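PDB 5D8M: metagenomic carboxyl esterase MGS0156 from Uncultured organism, which probably hydrolyses carboxylic ester bonds, acting as a carboxyl esterase of the alpha/beta-hydrolase type. Local coordinates for residues 32-37 against 292-297. Numbering follows the deposited sequence.
Sequences DGRGRF and LGYPNA
R34 and F37, in the first turn of helix 34-48, pack against L292 and G293 of strand 290-293, on the border of the parallel sheet of an alpha/beta-hydrolase-like fold. Strand 31-32 forms that border, and its last residue, D32, makes an Asx turn: OD1 accepts the backbone N of R34 at 3.2 Å, nearly in line with its own C-O bond. G33 follows as the N-cap; its backbone bonds to L291, carrying the sheet pairing up to the helix, and its carbonyl O receives F37 N. R34 sets its CA against L292 O at 3.4 Å, a nearly straight CA-H...O contact. One water ties the two backbones together, donating to R34 O at 3.0 Å and to L292 O at 2.9 Å. The side chain of R34 starts beside the backbone N, passes CG over G293 CA at 3.8 Å and brings CD to the edge of the Y294 ring, then bends at chi3 (-68°) to return to D32. There the guanidinium grips the carboxylate side-on, NE to OD1 at 2.8 Å and NH2 to the syn lone pair of OD2 at 2.7 Å, with NH2 also bonded to A68 O. A leucine in place of R34 would probably leave the D32 carboxylate without its counter-charge and A68 O without this donor. Any side chain at G293 would point into this helix turn and jam against the carbonyl O of L292, which explains the glycine. F37 is also touched by L248 and, from helix 324-338, by L327 and A330. With CG anti to the backbone N (chi1 -173°), it turns its ring to L292, whose CB lies over one face, 4.2 Å from the centroid, in a CH-pi contact.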
loop_
_atom_site.group_PDB
_atom_site.type_symbol
_atom_site.label_atom_id
_atom_site.label_comp_id
_atom_site.label_asym_id
_atom_site.label_seq_id
_atom_site.Cartn_x
_atom_site.Cartn_y
_atom_site.Cartn_z
ATOM N N ASP A 32 14.374 -10.422 3.992
ATOM C CA ASP A 32 13.305 -10.831 4.901
ATOM C C ASP A 32 13.352 -10.043 6.214
ATOM O O ASP A 32 14.129 -10.357 7.089
ATOM C CB ASP A 32 13.399 -12.336 5.187
ATOM C CG ASP A 32 12.110 -12.904 5.780
ATOM O OD1 ASP A 32 11.291 -12.111 6.305
ATOM O OD2 ASP A 32 11.912 -14.140 5.714
ATOM N N GLY A 33 12.511 -9.027 6.364
ATOM C CA GLY A 33 12.527 -8.261 7.603
ATOM C C GLY A 33 11.331 -8.515 8.498
ATOM O O GLY A 33 11.033 -7.699 9.394
ATOM N N ARG A 34 10.637 -9.628 8.243
ATOM C CA ARG A 34 9.386 -9.952 8.927
ATOM C C ARG A 34 9.526 -10.065 10.435
ATOM O O ARG A 34 8.613 -9.695 11.175
ATOM C CB ARG A 34 8.804 -11.267 8.398
ATOM C CG ARG A 34 8.219 -11.168 7.011
ATOM C CD ARG A 34 7.723 -12.510 6.537
ATOM N NE ARG A 34 8.822 -13.451 6.310
ATOM C CZ ARG A 34 8.675 -14.769 6.369
ATOM N NH1 ARG A 34 7.485 -15.282 6.670
ATOM N NH2 ARG A 34 9.714 -15.575 6.124
ATOM N N GLY A 35 10.648 -10.631 10.874
ATOM C CA GLY A 35 10.896 -10.864 12.283
ATOM C C GLY A 35 11.102 -9.568 13.054
ATOM O O GLY A 35 10.521 -9.381 14.114
ATOM N N ARG A 36 11.932 -8.675 12.530
ATOM C CA ARG A 36 12.195 -7.429 13.227
ATOM C C ARG A 36 10.953 -6.527 13.180
ATOM O O ARG A 36 10.619 -5.857 14.164
ATOM C CB ARG A 36 13.418 -6.720 12.634
ATOM C CG ARG A 36 13.785 -5.387 13.317
ATOM C CD ARG A 36 14.001 -5.531 14.815
ATOM N NE ARG A 36 14.395 -4.259 15.417
ATOM C CZ ARG A 36 14.573 -4.063 16.722
ATOM N NH1 ARG A 36 14.392 -5.060 17.582
ATOM N NH2 ARG A 36 14.949 -2.871 17.168
ATOM N N PHE A 37 10.238 -6.543 12.061
ATOM C CA PHE A 37 9.035 -5.720 11.989
ATOM C C PHE A 37 7.978 -6.186 13.011
ATOM O O PHE A 37 7.373 -5.346 13.694
ATOM C CB PHE A 37 8.464 -5.710 10.570
ATOM C CG PHE A 37 7.313 -4.750 10.392
ATOM C CD1 PHE A 37 7.541 -3.386 10.233
ATOM C CD2 PHE A 37 6.011 -5.205 10.439
ATOM C CE1 PHE A 37 6.469 -2.489 10.087
ATOM C CE2 PHE A 37 4.931 -4.323 10.292
ATOM C CZ PHE A 37 5.167 -2.965 10.111
ATOM N N LEU A 292 8.328 -6.740 4.908
ATOM C CA LEU A 292 8.057 -6.450 6.293
ATOM C C LEU A 292 7.025 -7.423 6.859
ATOM O O LEU A 292 7.004 -7.657 8.059
ATOM C CB LEU A 292 7.555 -5.006 6.468
ATOM C CG LEU A 292 8.491 -3.897 6.021
ATOM C CD1 LEU A 292 7.812 -2.556 6.262
ATOM C CD2 LEU A 292 9.816 -4.005 6.760
ATOM N N GLY A 293 6.158 -7.975 6.012
ATOM C CA GLY A 293 5.188 -8.933 6.498
ATOM C C GLY A 293 3.807 -8.832 5.906
ATOM O O GLY A 293 3.578 -8.229 4.836
ATOM N N TYR A 294 2.873 -9.457 6.608
ATOM C CA TYR A 294 1.526 -9.664 6.088
ATOM C C TYR A 294 0.465 -9.260 7.114
ATOM O O TYR A 294 0.046 -10.082 7.913
ATOM C CB TYR A 294 1.331 -11.135 5.679
ATOM C CG TYR A 294 2.322 -11.640 4.634
ATOM C CD1 TYR A 294 3.580 -12.118 5.014
ATOM C CD2 TYR A 294 2.009 -11.620 3.271
ATOM C CE1 TYR A 294 4.490 -12.572 4.080
ATOM C CE2 TYR A 294 2.936 -12.087 2.310
ATOM C CZ TYR A 294 4.164 -12.556 2.733
ATOM O OH TYR A 294 5.085 -13.019 1.837
ATOM N N PRO A 295 0.047 -7.984 7.096
ATOM C CA PRO A 295 -1.036 -7.531 7.973
ATOM C C PRO A 295 -2.279 -8.373 7.810
ATOM O O PRO A 295 -2.685 -8.630 6.689
ATOM C CB PRO A 295 -1.304 -6.109 7.502
ATOM C CG PRO A 295 0.009 -5.663 6.900
ATOM C CD PRO A 295 0.550 -6.896 6.228
ATOM N N ASN A 296 -2.857 -8.791 8.926
ATOM C CA ASN A 296 -4.091 -9.558 8.949
ATOM C C ASN A 296 -5.288 -8.615 8.813
ATOM O O ASN A 296 -5.904 -8.211 9.796
ATOM C CB ASN A 296 -4.182 -10.375 10.256
ATOM C CG ASN A 296 -5.279 -11.417 10.214
ATOM O OD1 ASN A 296 -6.136 -11.413 9.301
ATOM N ND2 ASN A 296 -5.286 -12.306 11.215
ATOM N N ALA A 297 -5.612 -8.269 7.577
ATOM C CA ALA A 297 -6.515 -7.173 7.305
ATOM C C ALA A 297 -6.868 -7.241 5.827
ATOM O O ALA A 297 -6.041 -7.713 5.027
ATOM C CB ALA A 297 -5.821 -5.802 7.647
HETATM O O HOH W 1 5.911 -9.543 9.981
#